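Local coordinates for calmodulin-binding transcription activator 1 (Homo sapiens, PDB 2CXK), which acts as a transcriptional activator of the CAMTA family and may interact with calmodulin, the present chain being its immunoglobulin-like IPT/TIG domain, at residues S39-D43 with Q44-P48. Residues are numbered along the deposited sequence; the frame is centred on the assembly and turned at random.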
ATOM      1  N   SER A  39     -15.882   1.960  -0.492  1.00 12.75           N
ATOM      2  CA  SER A  39     -15.549   2.325  -1.861  1.00 13.54           C
ATOM      3  C   SER A  39     -14.516   3.433  -1.790  1.00 13.37           C
ATOM      4  O   SER A  39     -14.311   4.041  -0.735  1.00 12.74           O
ATOM      5  CB  SER A  39     -16.788   2.808  -2.634  1.00 13.46           C
ATOM      6  OG  SER A  39     -17.314   4.007  -2.093  1.00 15.52           O
ATOM      7  N   CYS A  40     -13.843   3.675  -2.909  1.00 12.67           N
ATOM      8  CA  CYS A  40     -12.852   4.736  -2.979  1.00 13.51           C
ATOM      9  C   CYS A  40     -13.233   5.602  -4.159  1.00 12.31           C
ATOM     10  O   CYS A  40     -13.615   5.098  -5.215  1.00 13.17           O
ATOM     11  CB  CYS A  40     -11.441   4.171  -3.173  1.00 11.12           C
ATOM     12  SG  CYS A  40     -10.828   3.282  -1.720  1.00 14.83           S
ATOM     13  N   LEU A  41     -13.139   6.907  -3.973  1.00 13.22           N
ATOM     14  CA  LEU A  41     -13.492   7.834  -5.034  1.00 13.97           C
ATOM     15  C   LEU A  41     -12.260   8.580  -5.505  1.00 12.39           C
ATOM     16  O   LEU A  41     -11.585   9.235  -4.710  1.00 11.80           O
ATOM     17  CB  LEU A  41     -14.529   8.845  -4.534  1.00 16.21           C
ATOM     18  CG  LEU A  41     -15.734   8.309  -3.752  1.00 21.66           C
ATOM     19  CD1 LEU A  41     -16.689   9.455  -3.453  1.00 24.43           C
ATOM     20  CD2 LEU A  41     -16.442   7.240  -4.546  1.00 21.38           C
ATOM     21  N   PHE A  42     -11.962   8.454  -6.794  1.00 13.47           N
ATOM     22  CA  PHE A  42     -10.835   9.143  -7.416  1.00 13.07           C
ATOM     23  C   PHE A  42     -11.486  10.219  -8.282  1.00 15.66           C
ATOM     24  O   PHE A  42     -12.145   9.897  -9.267  1.00 15.28           O
ATOM     25  CB  PHE A  42     -10.031   8.190  -8.304  1.00 12.78           C
ATOM     26  CG  PHE A  42      -9.324   7.095  -7.549  1.00 10.80           C
ATOM     27  CD1 PHE A  42     -10.028   6.014  -7.040  1.00  9.80           C
ATOM     28  CD2 PHE A  42      -7.941   7.145  -7.362  1.00 12.14           C
ATOM     29  CE1 PHE A  42      -9.366   4.986  -6.353  1.00  9.29           C
ATOM     30  CE2 PHE A  42      -7.272   6.125  -6.678  1.00 10.62           C
ATOM     31  CZ  PHE A  42      -7.994   5.044  -6.174  1.00  7.75           C
ATOM     32  N   ASP A  43     -11.305  11.485  -7.913  1.00 17.40           N
ATOM     33  CA  ASP A  43     -11.918  12.589  -8.646  1.00 18.80           C
ATOM     34  C   ASP A  43     -13.405  12.274  -8.807  1.00 19.61           C
ATOM     35  O   ASP A  43     -13.973  12.408  -9.890  1.00 17.96           O
ATOM     36  CB  ASP A  43     -11.261  12.768 -10.026  1.00 19.59           C
ATOM     37  CG  ASP A  43     -11.693  14.066 -10.716  1.00 22.83           C
ATOM     38  OD1 ASP A  43     -11.982  15.042  -9.995  1.00 24.83           O
ATOM     39  OD2 ASP A  43     -11.729  14.120 -11.967  1.00 22.28           O
ATOM     40  N   GLN A  44     -14.022  11.831  -7.716  1.00 20.86           N
ATOM     41  CA  GLN A  44     -15.437  11.478  -7.704  1.00 23.26           C
ATOM     42  C   GLN A  44     -15.809  10.211  -8.475  1.00 22.65           C
ATOM     43  O   GLN A  44     -16.981   9.829  -8.506  1.00 22.03           O
ATOM     44  CB  GLN A  44     -16.283  12.659  -8.201  1.00 26.35           C
ATOM     45  CG  GLN A  44     -16.077  13.921  -7.375  1.00 29.82           C
ATOM     46  CD  GLN A  44     -16.257  13.673  -5.884  1.00 33.14           C
ATOM     47  OE1 GLN A  44     -15.539  14.237  -5.055  1.00 34.55           O
ATOM     48  NE2 GLN A  44     -17.225  12.830  -5.536  1.00 34.26           N
ATOM     49  N   ILE A  45     -14.838   9.560  -9.112  1.00 20.17           N
ATOM     50  CA  ILE A  45     -15.140   8.317  -9.827  1.00 17.84           C
ATOM     51  C   ILE A  45     -15.017   7.196  -8.805  1.00 16.99           C
ATOM     52  O   ILE A  45     -13.945   6.972  -8.243  1.00 15.15           O
ATOM     53  CB  ILE A  45     -14.154   8.025 -10.967  1.00 18.33           C
ATOM     54  CG1 ILE A  45     -14.226   9.118 -12.032  1.00 19.11           C
ATOM     55  CG2 ILE A  45     -14.491   6.666 -11.588  1.00 19.50           C
ATOM     56  CD1 ILE A  45     -13.264   8.898 -13.185  1.00 23.15           C
ATOM     57  N   SER A  46     -16.111   6.481  -8.578  1.00 14.95           N
ATOM     58  CA  SER A  46     -16.123   5.415  -7.584  1.00 15.19           C
ATOM     59  C   SER A  46     -15.726   4.024  -8.057  1.00 15.02           C
ATOM     60  O   SER A  46     -16.083   3.599  -9.154  1.00 14.98           O
ATOM     61  CB  SER A  46     -17.517   5.321  -6.959  1.00 15.57           C
ATOM     62  OG  SER A  46     -17.560   4.315  -5.962  1.00 18.52           O
ATOM     63  N   VAL A  47     -14.980   3.325  -7.205  1.00 13.14           N
ATOM     64  CA  VAL A  47     -14.576   1.946  -7.444  1.00 12.72           C
ATOM     65  C   VAL A  47     -14.783   1.238  -6.106  1.00 11.92           C
ATOM     66  O   VAL A  47     -14.643   1.845  -5.045  1.00 12.63           O
ATOM     67  CB  VAL A  47     -13.092   1.805  -7.878  1.00 11.92           C
ATOM     68  CG1 VAL A  47     -12.895   2.423  -9.258  1.00 10.06           C
ATOM     69  CG2 VAL A  47     -12.165   2.448  -6.848  1.00  9.68           C
ATOM     70  N   PRO A  48     -15.149  -0.050  -6.137  1.00 11.90           N
ATOM     71  CA  PRO A  48     -15.355  -0.761  -4.875  1.00 11.20           C
ATOM     72  C   PRO A  48     -14.039  -0.953  -4.135  1.00 11.98           C
ATOM     73  O   PRO A  48     -12.968  -0.913  -4.741  1.00 12.54           O
ATOM     74  CB  PRO A  48     -15.975  -2.083  -5.320  1.00 11.84           C
ATOM     75  CG  PRO A  48     -15.402  -2.287  -6.680  1.00 12.68           C
ATOM     76  CD  PRO A  48     -15.449  -0.914  -7.292  1.00 10.94           C
TER
HETATM   77  O   HOH W   1     -19.130   4.870  -3.909  1.00 21.11           O
HETATM   78  O   HOH W   2     -12.466  11.850  -4.950  1.00 12.87           O
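The torsions of Leu41 and Ser46 bring their side chains together on one face of the hairpin: Leu41 CG lies beside its own backbone N (chi1 -47°), and chi2 sends CD1 out along the extended direction, toward Gln44, leaving CD2 as the bent branch that meets Ser46 CB at 3.3 Å, tighter than usual carbon contact. Ser46 OG, opposite its own N across the CA–CB bond (chi1 -179°), is directed toward Ser39, and a water bridges the two hydroxyls, 2.7 Å from Ser39 OG and 2.6 Å from Ser46 OG. On the other face of the hairpin, Val47 CG2 reaches the edge of the Phe42 ring near its plane, 3.8 Å from CE1, and also packs against Cys40 CB.

Four backbone hydrogen bonds fix the pairing of Cys40 with Val47 and of Phe42 with Ile45. Cys40 N approaches Val47 O (2.9 Å) almost in line with its C=O bond, whereas Ile45 N (2.7 Å from Phe42 O) comes from above the carbonyl plane, not on a lone pair, where the type I' turn from Phe42 to Ile45, the two-residue loop of the hairpin, folds the chain back. Both central residues, Asp43 and Gln44, have positive phi, as this turn requires. A second water donates to Leu41 O and accepts from Gln44 N, tying the turn to the strand.

Asp43 OD2 is hydrogen-bonded to His64 NE2 outside the hairpin. Within the IPT/TIG fold, strand 38-42 also pairs with strand 67-75, and Phe42 meets Phe86 of strand 84-88 edge-to-face, while strand 45-53 continues to pair with strand 56-60.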